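Local coordinates for possible adenyl cyclase-associated protein (Cryptosporidium parvum, PDB 2B0R), which probably sequesters monomeric actin, as expected of a cyclase-associated protein, through a C-terminal domain folded as a dimeric right-handed parallel beta-helix, at residues A[113-118]-A[135-140]; A[101-106]-A[120-125]; A[161-166]-A[176-181]; A[130-135]-A[151-156]; A[92-97]-A[107-112]. All blocks are in the same frame, centred on the assembly; numbering follows the deposited sequence.

Contact 1 (A[113-118]-A[135-140]); sequences IEIVNC and DKSNKV
Asp135 takes up its place beside Val116 as the last parallel pair before both chains leave their strands. Its amide donates to Ile115 O (Asp135 N to Ile115 O, 3.0 Å), and its side chain lies alongside that of Val116, both pointing the same way, with Asp135 OD1 3.7 Å from Val116 CG1; the other carboxylate oxygen is spoken for by Ser156 on the next strand. Asp135 O has two donors. Asn117 N comes almost head-on at 3.0 Å, while Ser137 OG, 3.1 Å from Asp135 O, sits above the carbonyl plane, 58° out of it.

At Lys136 the backbone swings into the left-handed region, as it does at its neighbour Asn117, so the two turns stay stacked; Lys136 O faces Asn117 CA at 3.1 Å in a CA-H...O contact, and the lysine chain runs off toward Lys157. Such superposed bends are what a right-handed parallel beta-helix needs, each coil bending where the one before it bends. Ser137, buried here, ties the bend together. With OG turned beside its own backbone N (chi1 -70°), the Ser137 OG hydroxyl reaches across and accepts Cys118 N at 2.8 Å, the N-H...O angle being 163°, while it donates back to Asp135 O. One coil further on, Ser158 OG is hydrogen-bonded to Ser137 N, so the serines follow one another up the stack. Asn138 N then restores main-chain pairing with Cys118 O at 2.9 Å, and its amide group is held by Ser159 OG through OD1 and by Asp119 through ND2. Val140, just after the corner at Lys139, packs on Ile121 and Leu134.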
# COMPACT_ATOMS: atom_id res chain seq x y z
N ILE A 113 -0.98 -10.90 15.15
CA ILE A 113 -0.73 -11.70 13.96
C ILE A 113 -0.21 -10.78 12.89
O ILE A 113 -0.77 -9.72 12.62
CB ILE A 113 -2.00 -12.43 13.45
CG1 ILE A 113 -2.48 -13.44 14.51
CG2 ILE A 113 -1.73 -13.10 12.07
CD1 ILE A 113 -3.89 -13.80 14.37
N GLU A 114 0.87 -11.21 12.28
CA GLU A 114 1.56 -10.42 11.34
C GLU A 114 1.41 -11.08 9.98
O GLU A 114 1.77 -12.27 9.79
CB GLU A 114 3.02 -10.39 11.74
CG GLU A 114 3.83 -9.23 11.21
CD GLU A 114 5.17 -9.12 11.96
OE1 GLU A 114 6.19 -8.78 11.31
OE2 GLU A 114 5.19 -9.39 13.20
N ILE A 115 0.86 -10.32 9.04
CA ILE A 115 0.68 -10.84 7.68
C ILE A 115 1.54 -10.03 6.70
O ILE A 115 1.40 -8.82 6.60
CB ILE A 115 -0.85 -10.94 7.29
CG1 ILE A 115 -1.61 -11.68 8.42
CG2 ILE A 115 -1.01 -11.66 5.97
CD1 ILE A 115 -3.05 -11.98 8.16
N VAL A 116 2.46 -10.70 6.04
CA VAL A 116 3.39 -10.01 5.13
C VAL A 116 3.47 -10.68 3.76
O VAL A 116 3.68 -11.91 3.66
CB VAL A 116 4.83 -9.98 5.68
CG1 VAL A 116 5.69 -9.04 4.82
CG2 VAL A 116 4.85 -9.53 7.09
N ASN A 117 3.33 -9.87 2.71
CA ASN A 117 3.47 -10.37 1.34
C ASN A 117 2.54 -11.56 1.09
O ASN A 117 2.99 -12.64 0.65
CB ASN A 117 4.92 -10.77 1.05
CG ASN A 117 5.25 -10.74 -0.43
OD1 ASN A 117 5.43 -11.79 -1.06
ND2 ASN A 117 5.33 -9.54 -0.99
N CYS A 118 1.25 -11.38 1.40
CA CYS A 118 0.31 -12.45 1.16
C CYS A 118 -0.78 -12.04 0.20
O CYS A 118 -1.12 -10.86 0.11
CB CYS A 118 -0.30 -12.92 2.47
SG CYS A 118 0.81 -13.86 3.44
N ASP A 135 0.79 -6.06 5.68
CA ASP A 135 1.79 -5.31 4.95
C ASP A 135 2.06 -5.96 3.58
O ASP A 135 2.31 -7.17 3.51
CB ASP A 135 3.06 -5.20 5.81
CG ASP A 135 4.24 -4.64 5.03
OD1 ASP A 135 5.18 -5.40 4.74
OD2 ASP A 135 4.20 -3.44 4.68
N LYS A 136 1.97 -5.17 2.51
CA LYS A 136 2.13 -5.68 1.12
C LYS A 136 1.28 -6.93 0.85
O LYS A 136 1.80 -7.96 0.43
CB LYS A 136 3.60 -6.00 0.79
CG LYS A 136 4.54 -4.82 0.87
CD LYS A 136 5.97 -5.29 0.68
CE LYS A 136 6.94 -4.18 0.98
NZ LYS A 136 8.00 -4.63 1.95
N SER A 137 -0.01 -6.83 1.09
CA SER A 137 -0.84 -7.99 0.95
C SER A 137 -2.14 -7.62 0.26
O SER A 137 -2.57 -6.46 0.33
CB SER A 137 -1.09 -8.64 2.33
OG SER A 137 0.09 -9.26 2.86
N ASN A 138 -2.80 -8.59 -0.40
CA ASN A 138 -4.05 -8.29 -1.15
C ASN A 138 -5.17 -9.31 -1.01
O ASN A 138 -4.93 -10.52 -0.96
CB ASN A 138 -3.73 -8.03 -2.63
CG ASN A 138 -2.50 -7.15 -2.82
OD1 ASN A 138 -2.55 -5.93 -2.64
ND2 ASN A 138 -1.37 -7.78 -3.16
N LYS A 139 -6.41 -8.81 -0.96
CA LYS A 139 -7.60 -9.66 -0.74
C LYS A 139 -7.40 -10.47 0.56
O LYS A 139 -7.17 -11.68 0.54
CB LYS A 139 -7.91 -10.55 -1.99
CG LYS A 139 -9.41 -11.00 -2.14
CD LYS A 139 -9.61 -12.09 -3.27
N VAL A 140 -7.43 -9.77 1.68
CA VAL A 140 -7.34 -10.41 2.97
C VAL A 140 -8.64 -10.16 3.69
O VAL A 140 -9.07 -9.01 3.82
CB VAL A 140 -6.17 -9.88 3.84
CG1 VAL A 140 -6.22 -10.51 5.24
CG2 VAL A 140 -4.83 -10.18 3.19

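Contact 2 (A[101-106]-A[120-125]); sequences GCIFLV and DIKLQM
Phe104 packs against Leu123 and Ile121, and its side chain is worth following outward from the backbone. Phe104 CB rests on Leu123 CD1 at 3.7 Å. With CG anti to the carbonyl carbon (chi1 -60°), the ring is carried back toward the start of the strand, where Phe104 CD1 meets Ile121 CG2 at 3.8 Å. Ile121 CG2 is closer still to Phe104 CE1, at 3.6 Å, lying in the ring plane, so isoleucine touches this ring at its edge. The far end of the ring reaches Ile96, on a strand of the other sheet.

That reach spans the interior of the right-handed parallel beta-helix: strands 102-106 and 121-125 occupy the same wall on successive coils, their axes only 10° from parallel. Val106 continues the inner row, crossing Leu123 at about a right angle with Val106 CG1 4.0 Å from Leu123 CD1, and Cys102 begins it against Ile121. Between the strands the amides and carbonyls interlock in parallel-sheet fashion, Phe104 N giving to Lys122 O at 2.7 Å and Gln124 N to Phe104 O.

The outer face is a ladder of like-directed pairs. Ile103 runs beside the aliphatic start of Lys122, and Leu105 beside Gln124. Leu105 CD1 lies 3.7 Å from Gln124 CG and also touches the amide oxygen; Tyr143 on the next strand flanks Lys122 and Gln124.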
# COMPACT_ATOMS: atom_id res chain seq x y z
N GLY A 101 -3.95 -17.68 -1.43
CA GLY A 101 -5.22 -18.40 -1.38
C GLY A 101 -5.18 -19.40 -0.26
O GLY A 101 -5.42 -20.60 -0.48
N CYS A 102 -4.84 -18.95 0.95
CA CYS A 102 -4.88 -19.82 2.13
C CYS A 102 -6.00 -19.42 3.05
O CYS A 102 -6.52 -18.30 2.94
CB CYS A 102 -3.57 -19.79 2.87
SG CYS A 102 -2.35 -20.80 2.09
N ILE A 103 -6.41 -20.35 3.92
CA ILE A 103 -7.41 -20.09 4.97
C ILE A 103 -6.79 -20.48 6.28
O ILE A 103 -6.17 -21.55 6.39
CB ILE A 103 -8.69 -20.90 4.77
CG1 ILE A 103 -9.37 -20.52 3.44
CG2 ILE A 103 -9.67 -20.68 5.95
CD1 ILE A 103 -10.42 -21.54 2.95
N PHE A 104 -6.93 -19.60 7.27
CA PHE A 104 -6.37 -19.86 8.58
C PHE A 104 -7.48 -19.84 9.60
O PHE A 104 -8.29 -18.90 9.61
CB PHE A 104 -5.30 -18.82 8.94
CG PHE A 104 -4.15 -18.77 7.98
CD1 PHE A 104 -4.15 -17.89 6.90
CD2 PHE A 104 -3.06 -19.60 8.15
CE1 PHE A 104 -3.08 -17.86 6.01
CE2 PHE A 104 -2.01 -19.58 7.27
CZ PHE A 104 -2.02 -18.71 6.20
N LEU A 105 -7.55 -20.85 10.45
CA LEU A 105 -8.40 -20.78 11.62
C LEU A 105 -7.50 -20.77 12.79
O LEU A 105 -6.62 -21.61 12.90
CB LEU A 105 -9.38 -21.95 11.69
CG LEU A 105 -10.46 -21.89 12.79
CD1 LEU A 105 -11.66 -21.05 12.38
CD2 LEU A 105 -10.95 -23.31 13.15
N VAL A 106 -7.69 -19.80 13.68
CA VAL A 106 -6.84 -19.67 14.87
C VAL A 106 -7.67 -19.48 16.12
O VAL A 106 -8.83 -19.02 16.08
CB VAL A 106 -5.79 -18.52 14.74
CG1 VAL A 106 -4.91 -18.69 13.50
CG2 VAL A 106 -6.45 -17.16 14.75
N ASP A 120 -4.80 -13.27 -1.26
CA ASP A 120 -5.98 -14.10 -1.18
C ASP A 120 -5.98 -14.90 0.13
O ASP A 120 -5.87 -16.13 0.14
CB ASP A 120 -6.06 -14.99 -2.45
CG ASP A 120 -7.35 -15.81 -2.52
OD1 ASP A 120 -8.43 -15.30 -2.13
OD2 ASP A 120 -7.27 -16.98 -3.00
N ILE A 121 -6.11 -14.20 1.24
CA ILE A 121 -5.97 -14.82 2.57
C ILE A 121 -7.24 -14.66 3.39
O ILE A 121 -7.84 -13.59 3.39
CB ILE A 121 -4.74 -14.24 3.32
CG1 ILE A 121 -3.48 -14.49 2.49
CG2 ILE A 121 -4.58 -14.87 4.69
CD1 ILE A 121 -3.17 -16.00 2.28
N LYS A 122 -7.65 -15.72 4.05
CA LYS A 122 -8.82 -15.65 4.92
C LYS A 122 -8.39 -16.07 6.28
O LYS A 122 -7.88 -17.18 6.43
CB LYS A 122 -9.92 -16.57 4.44
CG LYS A 122 -10.50 -16.22 3.06
CD LYS A 122 -11.77 -17.01 2.83
CE LYS A 122 -12.76 -16.26 1.96
NZ LYS A 122 -12.29 -16.28 0.56
N LEU A 123 -8.56 -15.19 7.26
CA LEU A 123 -8.20 -15.54 8.60
C LEU A 123 -9.41 -15.44 9.52
O LEU A 123 -10.11 -14.41 9.51
CB LEU A 123 -7.05 -14.65 9.09
CG LEU A 123 -6.75 -14.71 10.61
CD1 LEU A 123 -5.64 -15.68 10.92
CD2 LEU A 123 -6.34 -13.37 11.08
N GLN A 124 -9.64 -16.49 10.30
CA GLN A 124 -10.70 -16.49 11.29
C GLN A 124 -10.17 -16.88 12.65
O GLN A 124 -9.33 -17.76 12.76
CB GLN A 124 -11.82 -17.45 10.88
CG GLN A 124 -12.92 -17.61 11.96
CD GLN A 124 -14.22 -18.22 11.43
OE1 GLN A 124 -14.21 -19.05 10.53
NE2 GLN A 124 -15.35 -17.79 12.00
N MET A 125 -10.68 -16.21 13.67
CA MET A 125 -10.31 -16.47 15.04
C MET A 125 -11.53 -16.94 15.82
O MET A 125 -12.64 -16.52 15.53
CB MET A 125 -9.76 -15.18 15.67
CG MET A 125 -10.84 -14.13 15.87
SD MET A 125 -10.30 -12.49 16.39
CE MET A 125 -9.65 -11.84 14.85

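Contact 3 (A[161-166]-A[176-181]); sequences MNLLFP and LAIPEQ
Met161 reaches Ile178 by leaning back beside its own backbone N (chi1 -61°) and bending at its sulfur (chi3 -68°). That bend brings Met161 CE to within 3.7 Å of Ile178 CG2, the branch that stands anti to the isoleucine N. The two side chains cross at about a right angle, with Met161 CB and Ile178 CB 3.9 Å apart. The longer branch of Ile178 lies beside its N and leads to Leu163, Ile178 CD1 lying 4.0 Å from Leu163 CG.

Further along, Leu176 sends CD1 to the edge of the Phe165 ring, Leu176 CD1 being 3.7 Å from Phe165 CE1 and near the ring plane. The ring itself is stacked with Tyr186 of the second subunit, whose side chain also packs on Leu176. On the other face Asn162 OD1 lies 3.5 Å from Ala177 CB, while Asn162 ND2 is hydrogen-bonded to Asn141 OD1 one coil back.

The main chains are joined by three bonds. Leu163 and Leu176 form a reciprocal pair, Leu163 N to Leu176 O at 2.8 Å and almost straight (173° at the hydrogen), and Leu176 N to Leu163 O at 2.7 Å. Ile178 N then binds Met161 O at 2.8 Å before the chain departs through Pro179. Glu180 keeps a hold on the coil, its OE2 hydrogen-bonded to the main-chain N of Glu160. Strands 161-166 and 173-177 thus make an antiparallel hairpin at the end of the parallel beta-helix, from which the C-terminal residues leave toward the dimer partner.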
# COMPACT_ATOMS: atom_id res chain seq x y z
N MET A 161 -8.80 -5.20 1.73
CA MET A 161 -8.80 -5.72 3.07
C MET A 161 -10.18 -5.53 3.68
O MET A 161 -10.72 -4.40 3.69
CB MET A 161 -7.78 -4.98 3.92
CG MET A 161 -6.34 -5.09 3.45
SD MET A 161 -5.39 -3.74 4.16
CE MET A 161 -6.12 -2.36 3.30
N ASN A 162 -10.76 -6.62 4.20
CA ASN A 162 -12.04 -6.52 4.91
C ASN A 162 -12.03 -7.08 6.30
O ASN A 162 -11.31 -8.06 6.61
CB ASN A 162 -13.18 -7.16 4.13
CG ASN A 162 -13.25 -6.68 2.74
OD1 ASN A 162 -13.56 -5.50 2.47
ND2 ASN A 162 -12.90 -7.54 1.83
N LEU A 163 -12.82 -6.44 7.15
CA LEU A 163 -13.12 -6.93 8.45
C LEU A 163 -14.55 -7.41 8.46
O LEU A 163 -15.46 -6.76 7.89
CB LEU A 163 -12.93 -5.85 9.47
CG LEU A 163 -11.56 -5.86 10.14
CD1 LEU A 163 -11.39 -4.51 10.87
CD2 LEU A 163 -11.44 -7.02 11.12
N LEU A 164 -14.76 -8.57 9.10
CA LEU A 164 -16.07 -9.16 9.19
C LEU A 164 -16.41 -9.59 10.60
O LEU A 164 -15.61 -10.27 11.30
CB LEU A 164 -16.22 -10.32 8.22
CG LEU A 164 -15.77 -10.13 6.78
CD1 LEU A 164 -14.41 -10.78 6.63
CD2 LEU A 164 -16.78 -10.75 5.82
N PHE A 165 -17.61 -9.17 11.01
CA PHE A 165 -18.11 -9.31 12.37
C PHE A 165 -19.33 -10.21 12.37
O PHE A 165 -20.21 -10.03 11.53
CB PHE A 165 -18.44 -7.93 12.95
CG PHE A 165 -17.29 -6.99 12.90
CD1 PHE A 165 -17.23 -5.99 11.93
CD2 PHE A 165 -16.22 -7.14 13.78
CE1 PHE A 165 -16.13 -5.13 11.86
CE2 PHE A 165 -15.11 -6.28 13.71
CZ PHE A 165 -15.07 -5.27 12.75
N PRO A 166 -19.40 -11.15 13.33
CA PRO A 166 -20.44 -12.17 13.31
C PRO A 166 -21.75 -11.49 13.63
O PRO A 166 -21.83 -10.69 14.58
CB PRO A 166 -20.06 -13.13 14.44
CG PRO A 166 -18.67 -12.70 14.91
CD PRO A 166 -18.55 -11.25 14.53
N LEU A 176 -16.95 -4.99 6.46
CA LEU A 176 -16.50 -3.59 6.44
C LEU A 176 -15.10 -3.47 5.84
O LEU A 176 -14.15 -4.11 6.31
CB LEU A 176 -16.53 -2.99 7.85
CG LEU A 176 -17.92 -2.84 8.50
CD1 LEU A 176 -17.78 -2.47 9.98
CD2 LEU A 176 -18.80 -1.84 7.74
N ALA A 177 -15.00 -2.65 4.80
CA ALA A 177 -13.77 -2.53 4.02
C ALA A 177 -12.79 -1.59 4.72
O ALA A 177 -13.18 -0.51 5.14
CB ALA A 177 -14.08 -2.04 2.58
N ILE A 178 -11.53 -2.02 4.87
CA ILE A 178 -10.49 -1.18 5.48
C ILE A 178 -9.93 -0.19 4.45
O ILE A 178 -9.59 -0.59 3.34
CB ILE A 178 -9.33 -2.04 6.04
CG1 ILE A 178 -9.74 -2.72 7.37
CG2 ILE A 178 -8.05 -1.20 6.20
CD1 ILE A 178 -8.93 -4.01 7.71
N PRO A 179 -9.86 1.11 4.80
CA PRO A 179 -9.42 2.11 3.79
C PRO A 179 -8.01 1.85 3.27
O PRO A 179 -7.15 1.37 4.01
CB PRO A 179 -9.52 3.45 4.53
CG PRO A 179 -9.67 3.11 5.98
CD PRO A 179 -10.19 1.72 6.10
N GLU A 180 -7.78 2.11 1.99
CA GLU A 180 -6.48 1.85 1.39
C GLU A 180 -5.96 3.07 0.64
O GLU A 180 -5.04 2.96 -0.18
CB GLU A 180 -6.50 0.62 0.48
CG GLU A 180 -7.59 0.60 -0.55
CD GLU A 180 -7.61 -0.71 -1.31
OE1 GLU A 180 -7.16 -0.69 -2.47
OE2 GLU A 180 -8.03 -1.75 -0.75
N GLN A 181 -6.54 4.24 0.96
CA GLN A 181 -6.07 5.53 0.45
C GLN A 181 -6.30 6.70 1.38
O GLN A 181 -7.37 6.87 1.95
CB GLN A 181 -6.67 5.87 -0.91
CG GLN A 181 -5.97 7.06 -1.53
CD GLN A 181 -6.61 7.53 -2.78
OE1 GLN A 181 -7.78 7.87 -2.78
NE2 GLN A 181 -5.84 7.58 -3.85

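Contact 4 (A[130-135]-A[151-156]); sequences PTISLD and VEVYSS
Leu134 N gives the shortest bond here, to Tyr154 O at 2.6 Å, and Ile132 N repeats it two residues earlier with Glu152 O at 2.7 Å. The carbonyls of Pro130, Ile132 and Leu134 answer with Glu152 N, Tyr154 N and Ser156 N, completing an unbroken parallel ladder. One side-chain bond extends it: Ser156 OG donates to Asp135 OD2 at 2.8 Å, using the anti lone pair of the carboxylate oxygen. Serine can do this because its OG sits between its own N and carbonyl carbon (chi1 58°), turned to the aspartate.

On the same face the Tyr154 ring leans back along the strand. Its edge passes Ile132 O, which lies in the ring plane 3.9 Å from Tyr154 CD1, and Thr131 CG2 approaches Tyr154 CE1 to 4.0 Å from an oblique direction. Tyr154 OH donates to Glu152 OE2 at 3.1 Å, arriving 37° above the carboxylate plane, a bond that ties the outer end of the ring to the acid.

These are the last two strands of one wall of the parallel beta-helix. Strand 152-156 does not end the sheet in the dimer, since Val153, Tyr154 and Ser155 pair in antiparallel fashion with a strand of the second subunit; Glu152 also has a long, weak ion pair with Lys185 of that subunit.

The opposite face looks into the core. Ile132 CG1 slants across Val151 CG2 at 3.9 Å, and Leu134 CG lies 4.1 Å from Val153 CG1. Met161 covers Leu134 and Ser155, while Leu163 and Ile178 pack on Val153.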
# COMPACT_ATOMS: atom_id res chain seq x y z
N PRO A 130 -5.59 -9.39 19.80
CA PRO A 130 -5.53 -7.93 20.09
C PRO A 130 -5.20 -7.06 18.85
O PRO A 130 -5.90 -6.05 18.59
CB PRO A 130 -4.44 -7.81 21.15
CG PRO A 130 -4.33 -9.20 21.76
CD PRO A 130 -4.65 -10.17 20.63
N THR A 131 -4.21 -7.50 18.07
CA THR A 131 -3.58 -6.72 17.01
C THR A 131 -3.37 -7.58 15.78
O THR A 131 -2.85 -8.72 15.89
CB THR A 131 -2.15 -6.25 17.52
OG1 THR A 131 -2.33 -5.30 18.56
CG2 THR A 131 -1.32 -5.64 16.44
N ILE A 132 -3.70 -7.05 14.62
CA ILE A 132 -3.28 -7.66 13.35
C ILE A 132 -2.57 -6.64 12.46
O ILE A 132 -2.97 -5.48 12.35
CB ILE A 132 -4.45 -8.23 12.52
CG1 ILE A 132 -5.20 -9.31 13.29
CG2 ILE A 132 -3.95 -8.77 11.12
CD1 ILE A 132 -6.52 -9.75 12.59
N SER A 133 -1.52 -7.10 11.79
CA SER A 133 -0.80 -6.22 10.91
C SER A 133 -0.71 -6.79 9.50
O SER A 133 -0.32 -7.96 9.31
CB SER A 133 0.58 -5.87 11.53
OG SER A 133 1.60 -6.05 10.59
N LEU A 134 -1.09 -5.96 8.54
CA LEU A 134 -1.08 -6.35 7.13
C LEU A 134 -0.17 -5.45 6.35
O LEU A 134 -0.34 -4.24 6.33
CB LEU A 134 -2.48 -6.22 6.51
CG LEU A 134 -3.68 -6.86 7.18
CD1 LEU A 134 -4.87 -6.63 6.29
CD2 LEU A 134 -3.48 -8.34 7.40
N ASP A 135 0.79 -6.06 5.68
CA ASP A 135 1.79 -5.31 4.95
C ASP A 135 2.06 -5.96 3.58
O ASP A 135 2.31 -7.17 3.51
CB ASP A 135 3.06 -5.20 5.81
CG ASP A 135 4.24 -4.64 5.03
OD1 ASP A 135 5.18 -5.40 4.74
OD2 ASP A 135 4.20 -3.44 4.68
N VAL A 151 -10.40 -5.63 17.56
CA VAL A 151 -9.05 -5.88 17.07
C VAL A 151 -8.48 -4.68 16.28
O VAL A 151 -9.19 -4.03 15.54
CB VAL A 151 -9.01 -7.19 16.22
CG1 VAL A 151 -9.95 -7.06 15.00
CG2 VAL A 151 -7.60 -7.53 15.82
N GLU A 152 -7.21 -4.38 16.50
CA GLU A 152 -6.55 -3.27 15.82
C GLU A 152 -5.83 -3.81 14.63
O GLU A 152 -5.02 -4.73 14.75
CB GLU A 152 -5.55 -2.64 16.75
CG GLU A 152 -6.19 -2.01 17.96
CD GLU A 152 -5.16 -1.29 18.83
OE1 GLU A 152 -5.60 -0.68 19.82
OE2 GLU A 152 -3.94 -1.36 18.53
N VAL A 153 -6.16 -3.29 13.46
CA VAL A 153 -5.52 -3.75 12.22
C VAL A 153 -4.61 -2.65 11.68
O VAL A 153 -5.05 -1.55 11.41
CB VAL A 153 -6.55 -4.19 11.13
CG1 VAL A 153 -5.86 -4.99 10.05
CG2 VAL A 153 -7.68 -5.00 11.72
N TYR A 154 -3.33 -2.96 11.60
CA TYR A 154 -2.35 -2.05 11.01
C TYR A 154 -2.15 -2.46 9.56
O TYR A 154 -2.05 -3.66 9.25
CB TYR A 154 -1.03 -2.07 11.81
CG TYR A 154 -1.18 -1.51 13.21
CD1 TYR A 154 -1.71 -2.29 14.26
CD2 TYR A 154 -0.81 -0.18 13.48
CE1 TYR A 154 -1.86 -1.76 15.58
CE2 TYR A 154 -0.98 0.37 14.77
CZ TYR A 154 -1.50 -0.42 15.81
OH TYR A 154 -1.65 0.15 17.07
N SER A 155 -2.15 -1.47 8.66
CA SER A 155 -2.08 -1.74 7.23
C SER A 155 -1.18 -0.79 6.50
O SER A 155 -1.22 0.44 6.74
CB SER A 155 -3.47 -1.68 6.59
OG SER A 155 -4.03 -0.40 6.75
N SER A 156 -0.37 -1.34 5.61
CA SER A 156 0.53 -0.54 4.79
C SER A 156 0.73 -1.30 3.52
O SER A 156 0.87 -2.55 3.56
CB SER A 156 1.89 -0.34 5.49
OG SER A 156 2.45 -1.59 5.76

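Contact 5 (A[92-97]-A[107-112]); sequences NSIFIE and NGVISS
Ser111 grips Asn92 O twice. Ser111 N meets Asn92 O end-on at 2.9 Å, and the hydroxyl, Ser111 OG, donates to the same Asn92 O at 3.2 Å. For that second bond OG is tucked between the serine's own N and carbonyl carbon (chi1 46°), which brings it over the acceptor, 48° out of the carbonyl plane. Ser111 OG also brushes Ser93 CB at 3.7 Å.

The Asn92 side chain starts away from the turn, but its amide comes back to Ile110. With CG anti to the backbone N (chi1 -169°), it crosses the isoleucine side chain at about a right angle, Asn92 ND2 lying 3.9 Å from Ile110 CB. Ile110 holds its longer branch beside its own N and heads outward, so asparagine touches the base and CG2 of the side chain, not its tip.

This is the entry to a new coil of the right-handed parallel beta-helix: residues 107-111 carry the chain from one wall to the next, and Ser112 then falls in beside strand 93-100. Parallel pairing starts there, Ile94 N donating to Ser112 O at 3.0 Å.

Val109 points into the interior, while Ile110 heads outward. Val109 CB lies 3.6 Å from Asn92 O. Val109 CG1, placed anti to the carbonyl carbon, is 3.8 Å from Ile94 CG1 and touches Ile94 CD1 as well; the two side chains cross nearly at right angles. Val106 and Ile113 flank Ile94 in the core, while Val129 and Pro130 from the next coil pack against Val109.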
# COMPACT_ATOMS: atom_id res chain seq x y z
N ASN A 92 1.63 -17.06 21.55
CA ASN A 92 2.08 -15.69 21.74
C ASN A 92 1.65 -14.75 20.62
O ASN A 92 1.07 -13.68 20.86
CB ASN A 92 3.60 -15.62 21.87
CG ASN A 92 4.05 -14.26 22.33
OD1 ASN A 92 4.55 -13.48 21.55
ND2 ASN A 92 3.79 -13.95 23.58
N SER A 93 1.96 -15.17 19.40
CA SER A 93 1.78 -14.37 18.22
C SER A 93 1.96 -15.29 17.04
O SER A 93 2.48 -16.40 17.18
CB SER A 93 2.85 -13.26 18.17
OG SER A 93 4.16 -13.82 18.05
N ILE A 94 1.54 -14.84 15.89
CA ILE A 94 1.67 -15.64 14.70
C ILE A 94 2.22 -14.75 13.59
O ILE A 94 1.78 -13.61 13.42
CB ILE A 94 0.28 -16.20 14.25
CG1 ILE A 94 -0.34 -17.08 15.35
CG2 ILE A 94 0.42 -16.95 12.91
CD1 ILE A 94 -1.78 -17.58 15.02
N PHE A 95 3.16 -15.29 12.82
CA PHE A 95 3.73 -14.59 11.69
C PHE A 95 3.38 -15.38 10.40
O PHE A 95 3.67 -16.58 10.32
CB PHE A 95 5.27 -14.43 11.90
CG PHE A 95 5.99 -13.77 10.74
CD1 PHE A 95 5.73 -12.44 10.40
CD2 PHE A 95 6.95 -14.47 10.01
CE1 PHE A 95 6.40 -11.81 9.33
CE2 PHE A 95 7.64 -13.85 8.93
CZ PHE A 95 7.36 -12.52 8.60
N ILE A 96 2.75 -14.72 9.42
CA ILE A 96 2.35 -15.38 8.16
C ILE A 96 2.96 -14.66 6.98
O ILE A 96 2.68 -13.49 6.74
CB ILE A 96 0.84 -15.43 7.97
CG1 ILE A 96 0.16 -16.20 9.11
CG2 ILE A 96 0.49 -16.06 6.66
CD1 ILE A 96 -1.33 -15.87 9.27
N GLU A 97 3.82 -15.36 6.24
CA GLU A 97 4.48 -14.75 5.08
C GLU A 97 4.38 -15.55 3.80
O GLU A 97 4.49 -16.81 3.80
CB GLU A 97 5.95 -14.46 5.35
CG GLU A 97 6.51 -13.62 4.22
CD GLU A 97 7.98 -13.34 4.32
OE1 GLU A 97 8.66 -13.86 5.24
OE2 GLU A 97 8.46 -12.60 3.44
N ASN A 107 -7.09 -19.85 17.24
CA ASN A 107 -7.69 -19.59 18.53
C ASN A 107 -7.58 -18.08 18.87
O ASN A 107 -8.52 -17.29 18.63
CB ASN A 107 -7.01 -20.45 19.57
CG ASN A 107 -7.66 -20.37 20.92
OD1 ASN A 107 -8.39 -19.43 21.22
ND2 ASN A 107 -7.39 -21.34 21.75
N GLY A 108 -6.44 -17.69 19.41
CA GLY A 108 -6.11 -16.30 19.54
C GLY A 108 -4.64 -16.11 19.78
O GLY A 108 -3.87 -17.07 19.76
N VAL A 109 -4.24 -14.86 20.02
CA VAL A 109 -2.84 -14.55 20.37
C VAL A 109 -2.71 -13.58 21.56
O VAL A 109 -3.58 -12.80 21.85
CB VAL A 109 -2.06 -14.01 19.15
CG1 VAL A 109 -2.05 -15.05 18.04
CG2 VAL A 109 -2.68 -12.77 18.63
N ILE A 110 -1.60 -13.67 22.27
CA ILE A 110 -1.28 -12.74 23.31
C ILE A 110 -1.08 -11.35 22.68
O ILE A 110 -1.63 -10.35 23.15
CB ILE A 110 -0.01 -13.20 24.10
CG1 ILE A 110 -0.31 -14.47 24.93
CG2 ILE A 110 0.57 -12.05 25.00
CD1 ILE A 110 -1.32 -14.22 26.07
N SER A 111 -0.32 -11.28 21.60
CA SER A 111 -0.06 -9.96 21.05
C SER A 111 -0.62 -9.80 19.65
O SER A 111 -1.72 -9.24 19.48
CB SER A 111 1.42 -9.58 21.14
OG SER A 111 2.20 -10.67 20.71
N SER A 112 0.07 -10.32 18.64
CA SER A 112 -0.35 -9.98 17.31
C SER A 112 -0.26 -11.09 16.25
O SER A 112 0.44 -12.08 16.43
CB SER A 112 0.45 -8.76 16.85
OG SER A 112 1.75 -9.18 16.52

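How the contacts relate
Along the chain contact 5 opens first and its segments alternate with those of contact 2; contact 2 alternates with contact 1, and contact 1 with contact 4, as successive coils demand, while contact 3 comes last. Contacts 1, 4 and 5 reach the sheet containing strands 93-100, 112-116, 131-135 and 152-156; contacts 2 and 3 lie on the facing sheet. Contact 1 spans two walls, its second segment running from Asp135, shared with contact 4, round the corner to Val140. Contacts that touch have centres 9 to 14 Å apart; contacts 2 and 3 (about 15 Å) and 3 and 5 (about 19 Å) do not touch. Contacts 3 and 4 meet the second subunit, so that end of the beta-helix builds the dimer.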